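Local coordinates for protein acyl-CoA hydrolase (Bacillus halodurans, PDB 1VPM) that probably hydrolyses the thioester bond of long-chain fatty acyl-CoAs, and binds coenzyme A between subunits of a hotdog-fold assembly, at residues A[35-49]-A[74-86]. Residues are numbered along the deposited sequence; the frame is centred on the assembly and turned at random. Where two conformers were deposited one is given.
With COA (coenzyme A), chain D.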
loop_
_atom_site.group_PDB
_atom_site.type_symbol
_atom_site.label_atom_id
_atom_site.label_comp_id
_atom_site.label_asym_id
_atom_site.label_seq_id
_atom_site.Cartn_x
_atom_site.Cartn_y
_atom_site.Cartn_z
ATOM N N THR A 35 -4.922 2.562 11.943
ATOM C CA THR A 35 -5.628 2.661 13.228
ATOM C C THR A 35 -7.046 2.102 13.187
ATOM O O THR A 35 -7.686 2.101 12.149
ATOM C CB THR A 35 -5.719 4.147 13.729
ATOM O OG1 THR A 35 -6.609 4.890 12.918
ATOM C CG2 THR A 35 -4.332 4.797 13.698
ATOM N N ASN A 36 -7.569 1.742 14.361
ATOM C CA ASN A 36 -8.997 1.450 14.545
ATOM C C ASN A 36 -9.795 2.754 14.385
ATOM O O ASN A 36 -9.229 3.851 14.173
ATOM C CB ASN A 36 -9.267 0.682 15.861
ATOM C CG ASN A 36 -9.168 1.534 17.119
ATOM O OD1 ASN A 36 -9.031 2.745 17.060
ATOM N ND2 ASN A 36 -9.236 0.880 18.294
ATOM N N HIS A 37 -11.114 2.657 14.427
ATOM C CA HIS A 37 -11.929 3.811 14.078
ATOM C C HIS A 37 -11.934 4.881 15.145
ATOM O O HIS A 37 -12.376 5.996 14.896
ATOM C CB HIS A 37 -13.337 3.377 13.710
ATOM C CG HIS A 37 -14.174 2.959 14.869
ATOM N ND1 HIS A 37 -14.408 1.634 15.169
ATOM C CD2 HIS A 37 -14.908 3.687 15.745
ATOM C CE1 HIS A 37 -15.221 1.568 16.209
ATOM N NE2 HIS A 37 -15.542 2.797 16.576
ATOM N N LEU A 38 -11.421 4.538 16.320
ATOM C CA LEU A 38 -11.111 5.497 17.354
ATOM C C LEU A 38 -9.732 6.155 17.268
ATOM O O LEU A 38 -9.421 7.037 18.070
ATOM C CB LEU A 38 -11.262 4.845 18.708
ATOM C CG LEU A 38 -12.607 4.173 18.971
ATOM C CD1 LEU A 38 -12.603 3.623 20.393
ATOM C CD2 LEU A 38 -13.748 5.141 18.778
ATOM N N GLY A 39 -8.905 5.715 16.322
ATOM C CA GLY A 39 -7.593 6.309 16.062
ATOM C C GLY A 39 -6.403 5.728 16.770
ATOM O O GLY A 39 -5.303 6.279 16.712
ATOM N N THR A 40 -6.593 4.551 17.371
ATOM C CA THR A 40 -5.518 3.812 18.041
ATOM C C THR A 40 -4.863 2.855 17.055
ATOM O O THR A 40 -5.588 2.095 16.364
ATOM C CB THR A 40 -6.096 2.983 19.198
ATOM O OG1 THR A 40 -6.463 3.884 20.242
ATOM C CG2 THR A 40 -5.076 2.065 19.714
ATOM N N ILE A 41 -3.532 2.895 16.960
ATOM C CA ILE A 41 -2.826 2.074 16.000
ATOM C C ILE A 41 -3.108 0.586 16.241
ATOM O O ILE A 41 -3.199 0.155 17.390
ATOM C CB ILE A 41 -1.297 2.375 15.977
ATOM C CG1 ILE A 41 -0.660 1.803 14.735
ATOM C CG2 ILE A 41 -0.634 1.948 17.276
ATOM C CD1 ILE A 41 0.840 2.163 14.556
ATOM N N PHE A 42 -3.322 -0.167 15.149
ATOM C CA PHE A 42 -3.476 -1.641 15.278
ATOM C C PHE A 42 -2.216 -2.260 15.835
ATOM O O PHE A 42 -1.099 -1.908 15.412
ATOM C CB PHE A 42 -3.780 -2.278 13.916
ATOM C CG PHE A 42 -5.063 -1.843 13.279
ATOM C CD1 PHE A 42 -6.283 -2.091 13.897
ATOM C CD2 PHE A 42 -5.067 -1.252 12.016
ATOM C CE1 PHE A 42 -7.482 -1.737 13.272
ATOM C CE2 PHE A 42 -6.253 -0.895 11.414
ATOM C CZ PHE A 42 -7.448 -1.121 12.069
ATOM N N GLY A 43 -2.367 -3.210 16.773
ATOM C CA GLY A 43 -1.264 -4.021 17.244
ATOM C C GLY A 43 -0.436 -4.616 16.115
ATOM O O GLY A 43 0.791 -4.726 16.215
ATOM N N GLY A 44 -1.112 -5.074 15.088
ATOM C CA GLY A 44 -0.437 -5.700 13.957
ATOM C C GLY A 44 0.514 -4.803 13.193
ATOM O O GLY A 44 1.523 -5.287 12.660
ATOM N N LYS A 45 0.215 -3.522 13.088
ATOM C CA LYS A 45 1.122 -2.610 12.407
ATOM C C LYS A 45 2.412 -2.492 13.222
ATOM O O LYS A 45 3.504 -2.490 12.675
ATOM C CB LYS A 45 0.485 -1.216 12.252
ATOM C CG LYS A 45 -0.540 -1.100 11.158
ATOM C CD LYS A 45 0.131 -1.272 9.788
ATOM C CE LYS A 45 1.448 -0.480 9.651
ATOM N NZ LYS A 45 1.754 -0.142 8.196
ATOM N N VAL A 46 2.274 -2.392 14.543
ATOM C CA VAL A 46 3.417 -2.305 15.434
ATOM C C VAL A 46 4.280 -3.581 15.367
ATOM O O VAL A 46 5.514 -3.526 15.156
ATOM C CB VAL A 46 3.028 -1.996 16.882
ATOM C CG1 VAL A 46 4.282 -1.879 17.661
ATOM C CG2 VAL A 46 2.212 -0.705 17.007
ATOM N N LEU A 47 3.610 -4.724 15.352
ATOM C CA LEU A 47 4.317 -5.950 15.116
ATOM C C LEU A 47 5.052 -6.024 13.779
ATOM O O LEU A 47 6.223 -6.534 13.768
ATOM C CB LEU A 47 3.351 -7.174 15.268
ATOM C CG LEU A 47 2.714 -7.355 16.648
ATOM C CD1 LEU A 47 1.653 -8.433 16.602
ATOM C CD2 LEU A 47 3.709 -7.625 17.730
ATOM N N ALA A 48 4.416 -5.541 12.726
ATOM C CA ALA A 48 5.005 -5.514 11.366
ATOM C C ALA A 48 6.299 -4.683 11.415
ATOM O O ALA A 48 7.364 -5.077 10.877
ATOM C CB ALA A 48 4.050 -4.921 10.307
ATOM N N TYR A 49 6.208 -3.530 12.057
ATOM C CA TYR A 49 7.375 -2.625 12.165
ATOM C C TYR A 49 8.486 -3.194 13.015
ATOM O O TYR A 49 9.682 -3.041 12.676
ATOM C CB TYR A 49 6.982 -1.276 12.716
ATOM C CG TYR A 49 6.026 -0.477 11.893
ATOM C CD1 TYR A 49 5.990 -0.576 10.517
ATOM C CD2 TYR A 49 5.223 0.485 12.527
ATOM C CE1 TYR A 49 5.124 0.224 9.783
ATOM C CE2 TYR A 49 4.411 1.302 11.802
ATOM C CZ TYR A 49 4.337 1.138 10.448
ATOM O OH TYR A 49 3.509 1.948 9.724
ATOM N N VAL A 74 4.674 -10.070 23.300
ATOM C CA VAL A 74 4.738 -8.609 23.149
ATOM C C VAL A 74 3.558 -8.032 23.944
ATOM O O VAL A 74 2.402 -8.327 23.637
ATOM C CB VAL A 74 4.602 -8.135 21.714
ATOM C CG1 VAL A 74 4.629 -6.634 21.673
ATOM C CG2 VAL A 74 5.713 -8.674 20.843
ATOM N N ASP A 75 3.846 -7.265 25.005
ATOM C CA ASP A 75 2.809 -6.670 25.848
ATOM C C ASP A 75 2.802 -5.188 25.524
ATOM O O ASP A 75 3.830 -4.534 25.609
ATOM C CB ASP A 75 3.119 -6.900 27.306
ATOM C CG ASP A 75 2.961 -8.329 27.711
ATOM O OD1 ASP A 75 1.862 -8.888 27.520
ATOM O OD2 ASP A 75 3.935 -8.915 28.232
ATOM N N PHE A 76 1.668 -4.672 25.085
ATOM C CA PHE A 76 1.538 -3.269 24.735
ATOM C C PHE A 76 1.218 -2.444 25.963
ATOM O O PHE A 76 0.124 -2.530 26.504
ATOM C CB PHE A 76 0.484 -3.015 23.659
ATOM C CG PHE A 76 0.817 -3.654 22.344
ATOM C CD1 PHE A 76 1.762 -3.056 21.517
ATOM C CD2 PHE A 76 0.291 -4.862 21.980
ATOM C CE1 PHE A 76 2.111 -3.648 20.309
ATOM C CE2 PHE A 76 0.657 -5.463 20.762
ATOM C CZ PHE A 76 1.551 -4.808 19.923
ATOM N N LYS A 77 2.193 -1.640 26.352
ATOM C CA LYS A 77 2.131 -0.788 27.548
ATOM C C LYS A 77 1.359 0.493 27.328
ATOM O O LYS A 77 0.832 1.083 28.274
ATOM C CB LYS A 77 3.560 -0.452 27.999
ATOM C CG LYS A 77 4.408 -1.623 28.375
ATOM C CD LYS A 77 5.879 -1.225 28.529
ATOM N N SER A 78 1.292 0.922 26.080
ATOM C CA SER A 78 0.574 2.142 25.720
ATOM C C SER A 78 0.245 2.051 24.255
ATOM O O SER A 78 0.704 1.148 23.584
ATOM C CB SER A 78 1.429 3.387 26.024
ATOM O OG SER A 78 2.692 3.329 25.389
ATOM N N SER A 79 -0.558 3.004 23.791
ATOM C CA SER A 79 -0.990 3.073 22.401
ATOM C C SER A 79 -0.273 4.189 21.683
ATOM O O SER A 79 0.545 4.938 22.245
ATOM C CB SER A 79 -2.475 3.307 22.358
ATOM O OG SER A 79 -2.811 4.444 23.132
ATOM N N ALA A 80 -0.507 4.266 20.398
ATOM C CA ALA A 80 -0.112 5.398 19.668
ATOM C C ALA A 80 -1.345 5.701 18.843
ATOM O O ALA A 80 -2.179 4.815 18.606
ATOM C CB ALA A 80 1.100 5.079 18.819
ATOM N N THR A 81 -1.471 6.933 18.452
ATOM C CA THR A 81 -2.617 7.427 17.728
ATOM C C THR A 81 -2.179 8.247 16.558
ATOM O O THR A 81 -1.001 8.564 16.406
ATOM C CB THR A 81 -3.526 8.273 18.669
ATOM O OG1 THR A 81 -2.875 9.504 18.982
ATOM C CG2 THR A 81 -3.762 7.526 19.954
ATOM N N VAL A 82 -3.127 8.616 15.708
ATOM C CA VAL A 82 -2.840 9.317 14.468
ATOM C C VAL A 82 -1.992 10.613 14.549
ATOM O O VAL A 82 -2.262 11.517 15.339
ATOM C CB VAL A 82 -4.138 9.577 13.693
ATOM C CG1 VAL A 82 -3.890 10.402 12.449
ATOM C CG2 VAL A 82 -4.764 8.259 13.305
ATOM N N GLY A 83 -0.945 10.663 13.715
ATOM C CA GLY A 83 -0.112 11.843 13.582
ATOM C C GLY A 83 1.025 11.806 14.572
ATOM O O GLY A 83 1.958 12.628 14.465
ATOM N N ASP A 84 0.939 10.879 15.535
ATOM C CA ASP A 84 2.064 10.528 16.369
ATOM C C ASP A 84 3.098 9.864 15.538
ATOM O O ASP A 84 2.863 9.415 14.406
ATOM C CB ASP A 84 1.713 9.526 17.468
ATOM C CG ASP A 84 0.877 10.088 18.549
ATOM O OD1 ASP A 84 0.732 11.336 18.591
ATOM O OD2 ASP A 84 0.399 9.262 19.390
ATOM N N ALA A 85 4.279 9.769 16.120
ATOM C CA ALA A 85 5.314 9.049 15.413
ATOM C C ALA A 85 5.698 7.886 16.305
ATOM O O ALA A 85 5.760 7.996 17.558
ATOM C CB ALA A 85 6.495 9.884 15.189
ATOM N N LEU A 86 5.998 6.780 15.663
ATOM C CA LEU A 86 6.550 5.635 16.329
ATOM C C LEU A 86 8.023 5.568 16.061
ATOM O O LEU A 86 8.437 5.642 14.918
ATOM C CB LEU A 86 5.938 4.349 15.815
ATOM C CG LEU A 86 4.580 3.847 16.228
ATOM C CD1 LEU A 86 4.382 2.463 15.537
ATOM C CD2 LEU A 86 4.507 3.655 17.737
HETATM N N1A COA D . -1.732 -8.915 28.328
HETATM C C2A COA D . -2.910 -9.566 28.552
HETATM N N3A COA D . -3.972 -8.881 29.169
HETATM C C4A COA D . -3.823 -7.572 29.524
HETATM C C5A COA D . -2.609 -6.898 29.306
HETATM C C6A COA D . -1.543 -7.576 28.706
HETATM N N6A COA D . -0.340 -6.978 28.633
HETATM N N7A COA D . -2.746 -5.623 29.785
HETATM C C8A COA D . -4.005 -5.483 30.285
HETATM N N9A COA D . -4.668 -6.676 30.134
HETATM C C1B COA D . -6.084 -6.895 30.364
HETATM C C2B COA D . -6.396 -6.784 31.839
HETATM O O2B COA D . -6.038 -7.962 32.513
HETATM C C3B COA D . -7.893 -6.524 31.799
HETATM O O3B COA D . -8.514 -7.798 31.814
HETATM P P3B COA D . -9.976 -8.079 32.387
HETATM O O7A COA D . -9.844 -8.500 33.795
HETATM O O8A COA D . -10.683 -9.159 31.672
HETATM O O9A COA D . -10.779 -6.830 32.163
HETATM C C4B COA D . -8.070 -5.731 30.496
HETATM O O4B COA D . -6.819 -5.833 29.813
HETATM C C5B COA D . -8.361 -4.242 30.701
HETATM O O5B COA D . -7.304 -3.689 31.483
HETATM P P1A COA D . -7.538 -2.733 32.792
HETATM O O1A COA D . -6.484 -3.064 33.828
HETATM O O2A COA D . -8.962 -2.819 33.302
HETATM O O3A COA D . -7.371 -1.218 32.261
HETATM P P2A COA D . -6.086 -0.546 31.541
HETATM O O4A COA D . -4.816 -0.967 32.265
HETATM O O5A COA D . -6.365 0.947 31.492
HETATM O O6A COA D . -6.080 -1.095 30.010
HETATM C CBP COA D . -4.829 -1.807 28.101
HETATM C CCP COA D . -5.172 -2.089 29.564
HETATM C CDP COA D . -4.254 -3.070 27.453
HETATM C CEP COA D . -6.152 -1.432 27.400
HETATM C CAP COA D . -3.804 -0.638 28.033
HETATM O OAP COA D . -2.589 -0.851 28.743
HETATM C C9P COA D . -3.521 -0.283 26.586
HETATM O O9P COA D . -4.464 0.544 25.945
HETATM N N8P COA D . -2.442 -0.754 25.941
HETATM C C7P COA D . -2.283 -0.352 24.557
HETATM C C6P COA D . -3.181 -1.174 23.627
HETATM C C5P COA D . -2.937 -0.797 22.180
HETATM O O5P COA D . -3.221 0.360 21.807
HETATM N N4P COA D . -2.408 -1.724 21.375
HETATM C C3P COA D . -2.205 -1.472 19.973
HETATM C C2P COA D . -0.790 -1.109 19.521
HETATM S S1P COA D . 0.235 0.086 20.481
#
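Thr40 and Thr81 form a single backbone bridge: Ile41 N gives a nearly straight hydrogen bond (2.9 Å, 173°) to Ala80 O, while that from Val82 N to Gly39 O is weak. Beyond it the segments separate, and the pantetheine arm of coenzyme A enters between Ile41 and Phe76. The Phe76 ring, with CG beside its own N (chi1 -64°), reaches the first helix turn, where CZ lies 3.8 Å from Gly43 O. Val46 CG1 meets the ring edge in plane, 3.9 Å from Phe76 CE1. Coenzyme A C2P lies over one ring face, Val74 CG1 over the opposite one, and the ligand sulfur S1P is 3.6 Å from Phe76 CD1. Phe76 O accepts a hydrogen bond from the ligand amide N8P. With an alanine here, a gap would probably open beside Val46, and C2P and the sulfur would lose the ring that packs against them. Leu86 CD1 packs tip to tip with Ile41 CD1 (3.7 Å) and meets the edge of the Tyr49 ring. The Leu47 and Val74 side chains pass in opposite directions, CD2 to CG2 3.8 Å. The contact joins the loop before helix 43-62 and its first turns to strand 65-75, the loop after it and the start of strand 85-95. Strand 116-129 lies against Val74, and Val74 and Asp75 continue the sheet into the second subunit, whose Thr68, Thr98 and Ser99 bind this coenzyme A.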